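Side-chain contacts in class I phosphodiesterase PDEB1 (Leishmania major, PDB 2R8Q), which is a class I phosphodiesterase with an all-helical catalytic domain that holds a zinc and a magnesium ion: residues S224-L229 and M246-K251; S232-E235 and T240-R243. One frame throughout, in Å; residues are numbered along the deposited sequence.

Contact 1 of 2, residues S224-L229 and M246-K251; sequences SRFTEL and METLIK
T248 lies against the ring of F226 with its methyl over one face, off-centre: CG2 is 4.3 Å from the centroid of the F226 ring, a CH-pi contact 30° off the normal. The hydroxyl of T248 comes in obliquely, its OG1 3.5 Å from F226 CD1. At the guanidinium of R225 the partner is E247, whose OE1 approaches the rim close to the guanidinium plane, with the carboxylate turned 88° against it. R225 NH1 and E247 OE1 remain 4.1 Å apart, too far for a salt bridge, and water 1 closes the gap: it accepts from R225 NH2 at 2.7 Å and donates to E247 OE1 at 3.0 Å. With CG anti to the backbone N (chi1 170°), F226 leans out of helix 219-232 toward helix 239-254, and I321 and N324 of helix 302-324 also pack on it. Threonine suits its place because the methyl serves the ring while OG1 bonds back to L244 O of its own helix, a buried hydroxyl thereby satisfied. R225 NE pairs with D221, which fixes the arginine from its own helix. The two helices are thus joined by an apolar contact between F226 and T248 and, beside it, a water-bridged, partly exposed pair of opposite charges, where solvent probably weakens the attraction without abolishing it.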
# COMPACT_ATOMS: atom_id res chain seq x y z
N SER A 224 15.69 22.07 -6.37
CA SER A 224 17.15 22.10 -6.27
C SER A 224 17.78 21.17 -7.30
O SER A 224 18.72 21.55 -8.00
CB SER A 224 17.59 21.67 -4.87
OG SER A 224 19.00 21.54 -4.78
N ARG A 225 17.26 19.95 -7.40
CA ARG A 225 17.79 18.98 -8.34
C ARG A 225 17.52 19.41 -9.78
O ARG A 225 18.35 19.20 -10.66
CB ARG A 225 17.21 17.59 -8.05
CG ARG A 225 17.76 17.00 -6.75
CD ARG A 225 17.27 15.59 -6.46
NE ARG A 225 15.84 15.54 -6.17
CZ ARG A 225 14.91 15.15 -7.04
NH1 ARG A 225 15.27 14.77 -8.26
NH2 ARG A 225 13.63 15.14 -6.69
N PHE A 226 16.36 20.03 -10.01
CA PHE A 226 16.02 20.50 -11.35
C PHE A 226 17.00 21.60 -11.76
O PHE A 226 17.47 21.64 -12.90
CB PHE A 226 14.61 21.08 -11.39
CG PHE A 226 14.29 21.79 -12.68
CD1 PHE A 226 13.93 21.08 -13.82
CD2 PHE A 226 14.41 23.18 -12.77
CE1 PHE A 226 13.70 21.73 -15.03
CE2 PHE A 226 14.18 23.84 -13.98
CZ PHE A 226 13.82 23.12 -15.11
N THR A 227 17.31 22.48 -10.82
CA THR A 227 18.23 23.58 -11.07
C THR A 227 19.63 23.06 -11.39
O THR A 227 20.31 23.58 -12.29
CB THR A 227 18.31 24.52 -9.86
OG1 THR A 227 16.98 24.96 -9.52
CG2 THR A 227 19.16 25.74 -10.19
N GLU A 228 20.07 22.03 -10.67
CA GLU A 228 21.39 21.45 -10.91
C GLU A 228 21.40 20.86 -12.32
O GLU A 228 22.42 20.90 -13.01
CB GLU A 228 21.70 20.37 -9.87
CG GLU A 228 23.07 19.69 -10.03
CD GLU A 228 24.22 20.68 -10.08
OE1 GLU A 228 24.18 21.68 -9.33
OE2 GLU A 228 25.16 20.46 -10.86
N LEU A 229 20.27 20.31 -12.74
CA LEU A 229 20.15 19.74 -14.08
C LEU A 229 20.42 20.84 -15.10
O LEU A 229 21.13 20.64 -16.08
CB LEU A 229 18.74 19.17 -14.29
CG LEU A 229 18.36 18.78 -15.72
CD1 LEU A 229 19.26 17.67 -16.21
CD2 LEU A 229 16.90 18.34 -15.75
N MET A 246 10.26 14.78 -16.45
CA MET A 246 8.91 14.25 -16.27
C MET A 246 8.37 14.62 -14.89
O MET A 246 7.23 15.06 -14.75
CB MET A 246 8.90 12.73 -16.41
CG MET A 246 9.19 12.21 -17.81
SD MET A 246 9.27 10.39 -17.84
CE MET A 246 7.54 9.98 -17.71
N GLU A 247 9.20 14.43 -13.87
CA GLU A 247 8.79 14.73 -12.50
C GLU A 247 8.50 16.21 -12.32
O GLU A 247 7.56 16.59 -11.64
CB GLU A 247 9.87 14.29 -11.51
CG GLU A 247 10.16 12.80 -11.55
CD GLU A 247 11.40 12.42 -10.77
OE1 GLU A 247 12.24 13.31 -10.52
OE2 GLU A 247 11.55 11.23 -10.40
N THR A 248 9.32 17.05 -12.95
CA THR A 248 9.14 18.49 -12.84
C THR A 248 7.86 18.93 -13.56
O THR A 248 7.16 19.82 -13.08
CB THR A 248 10.35 19.23 -13.40
OG1 THR A 248 11.53 18.77 -12.72
CG2 THR A 248 10.22 20.73 -13.17
N LEU A 249 7.57 18.30 -14.69
CA LEU A 249 6.36 18.63 -15.44
C LEU A 249 5.11 18.25 -14.66
O LEU A 249 4.17 19.05 -14.59
CB LEU A 249 6.34 17.94 -16.80
CG LEU A 249 7.24 18.54 -17.89
CD1 LEU A 249 7.26 17.62 -19.10
CD2 LEU A 249 6.72 19.93 -18.27
N ILE A 250 5.07 17.06 -14.08
CA ILE A 250 3.87 16.70 -13.33
C ILE A 250 3.71 17.60 -12.12
O ILE A 250 2.59 17.93 -11.72
CB ILE A 250 3.83 15.19 -12.92
CG1 ILE A 250 2.43 14.85 -12.40
CG2 ILE A 250 4.90 14.89 -11.87
CD1 ILE A 250 2.13 13.36 -12.30
N LYS A 251 4.83 18.03 -11.53
CA LYS A 251 4.76 18.94 -10.39
C LYS A 251 4.15 20.25 -10.87
O LYS A 251 3.29 20.83 -10.21
CB LYS A 251 6.15 19.20 -9.81
CG LYS A 251 6.61 18.18 -8.79
CD LYS A 251 7.94 18.59 -8.15
CE LYS A 251 7.86 19.96 -7.49
NZ LYS A 251 6.81 20.04 -6.44
O HOH W 1 11.76 15.59 -8.65

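Contact 2 of 2, residues S232-E235 and T240-R243; sequences SGFE and THRR
Between helices 219-232 and 239-254 the chain makes a short connecting loop, and H241, in the first turn of the second helix, points its side chain at that loop. The imidazole of H241 is gripped at two places on its edge. ND1 accepts the backbone N-H of E235, with N 2.9 Å from ND1; the amide nitrogen lies in the ring plane, only 1° out of it, and the bond is somewhat bent, at 155°. NE2 lies 2.9 Å from water 2, also in plane, and that water donates to S232 OG at 3.0 Å; the serine hydroxyl in turn bonds to E228 O in the helix it ends. Bonds at both nitrogens probably fix the rotation of the ring. Histidine fits because one flat group can reach the loop amide and the water at once. G233 brings its carbonyl close as well, G233 O standing 3.3 Å from H241 CE1. At positive phi (107°), where a side chain would jam against the preceding carbonyl, glycine is the natural residue to turn the chain out of the helix. F234 then runs past H241 in the opposite direction: its CE1 is 3.8 Å from H241 CB, and its CZ lies 4.3 Å from CG of R242. L124 and L325 also touch this phenylalanine, giving its ring apolar company. The guanidinium of R242 forms salt bridges with E129 and D239, and its NH1 bonds to K236 O, a second tie to the loop. Together these features describe a helix-loop-helix connection in an all-helical domain, with a glycine leaving the first helix and a side chain of the second helix bonding a main-chain amide of the loop.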
# COMPACT_ATOMS: atom_id res chain seq x y z
N SER A 232 24.24 22.02 -14.90
CA SER A 232 25.19 21.13 -15.55
C SER A 232 24.92 20.95 -17.04
O SER A 232 25.82 20.60 -17.81
CB SER A 232 25.21 19.77 -14.85
OG SER A 232 23.91 19.20 -14.80
N GLY A 233 23.68 21.19 -17.45
CA GLY A 233 23.32 21.05 -18.85
C GLY A 233 22.48 19.83 -19.17
O GLY A 233 22.91 18.70 -18.99
N PHE A 234 21.26 20.07 -19.66
CA PHE A 234 20.34 19.00 -20.02
C PHE A 234 20.85 18.20 -21.22
O PHE A 234 21.24 18.77 -22.24
CB PHE A 234 18.96 19.57 -20.34
CG PHE A 234 17.99 18.55 -20.89
CD1 PHE A 234 17.37 17.63 -20.05
CD2 PHE A 234 17.73 18.49 -22.26
CE1 PHE A 234 16.50 16.67 -20.56
CE2 PHE A 234 16.86 17.53 -22.78
CZ PHE A 234 16.25 16.62 -21.93
N GLU A 235 20.83 16.88 -21.10
CA GLU A 235 21.25 16.00 -22.18
C GLU A 235 20.10 15.05 -22.46
O GLU A 235 19.79 14.19 -21.64
CB GLU A 235 22.51 15.23 -21.79
CG GLU A 235 23.73 16.12 -21.62
CD GLU A 235 24.97 15.34 -21.27
OE1 GLU A 235 25.38 14.47 -22.07
OE2 GLU A 235 25.54 15.59 -20.18
N THR A 240 18.11 9.75 -16.90
CA THR A 240 17.81 10.38 -15.62
C THR A 240 17.43 11.84 -15.80
O THR A 240 16.63 12.37 -15.04
CB THR A 240 19.01 10.31 -14.65
OG1 THR A 240 20.07 11.15 -15.12
CG2 THR A 240 19.50 8.87 -14.53
N HIS A 241 18.00 12.49 -16.81
CA HIS A 241 17.66 13.88 -17.08
C HIS A 241 16.20 13.95 -17.52
O HIS A 241 15.44 14.80 -17.04
CB HIS A 241 18.55 14.45 -18.18
CG HIS A 241 19.91 14.85 -17.70
ND1 HIS A 241 20.77 15.62 -18.46
CD2 HIS A 241 20.56 14.60 -16.54
CE1 HIS A 241 21.88 15.83 -17.78
NE2 HIS A 241 21.78 15.22 -16.61
N ARG A 242 15.82 13.07 -18.43
CA ARG A 242 14.45 13.06 -18.92
C ARG A 242 13.48 12.67 -17.81
O ARG A 242 12.35 13.16 -17.77
CB ARG A 242 14.31 12.12 -20.12
CG ARG A 242 15.24 12.48 -21.28
CD ARG A 242 14.77 11.85 -22.59
NE ARG A 242 14.47 10.44 -22.42
CZ ARG A 242 15.39 9.48 -22.31
NH1 ARG A 242 16.68 9.77 -22.38
NH2 ARG A 242 15.01 8.22 -22.12
N ARG A 243 13.93 11.82 -16.89
CA ARG A 243 13.06 11.42 -15.78
C ARG A 243 12.78 12.63 -14.89
O ARG A 243 11.65 12.85 -14.47
CB ARG A 243 13.70 10.31 -14.94
CG ARG A 243 12.78 9.79 -13.83
CD ARG A 243 11.44 9.32 -14.39
NE ARG A 243 11.63 8.49 -15.59
CZ ARG A 243 11.90 7.19 -15.56
NH1 ARG A 243 12.01 6.55 -14.41
NH2 ARG A 243 12.09 6.54 -16.70
O HOH W 2 24.20 16.27 -15.43

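How the contacts relate
Both segments of contact 2 fall, in sequence, between the two segments of contact 1; helix 239-254 contributes to each contact, and the connection of contact 2 links the two helices that meet in contact 1. Their centres are 9 Å apart, and L229 ties them together, with its CD1 3.3 Å from H241 CG and 4.2 Å from F234 CA. Contact 1 lies deeper, its centre about 15 Å from the chain centre against about 22 Å for contact 2. The side chain of E247 is about 13 Å from both the magnesium and the zinc ion. None of the zinc ligands H104, H140, D141 and D254 belongs to either contact; D254 is the last residue of helix 239-254.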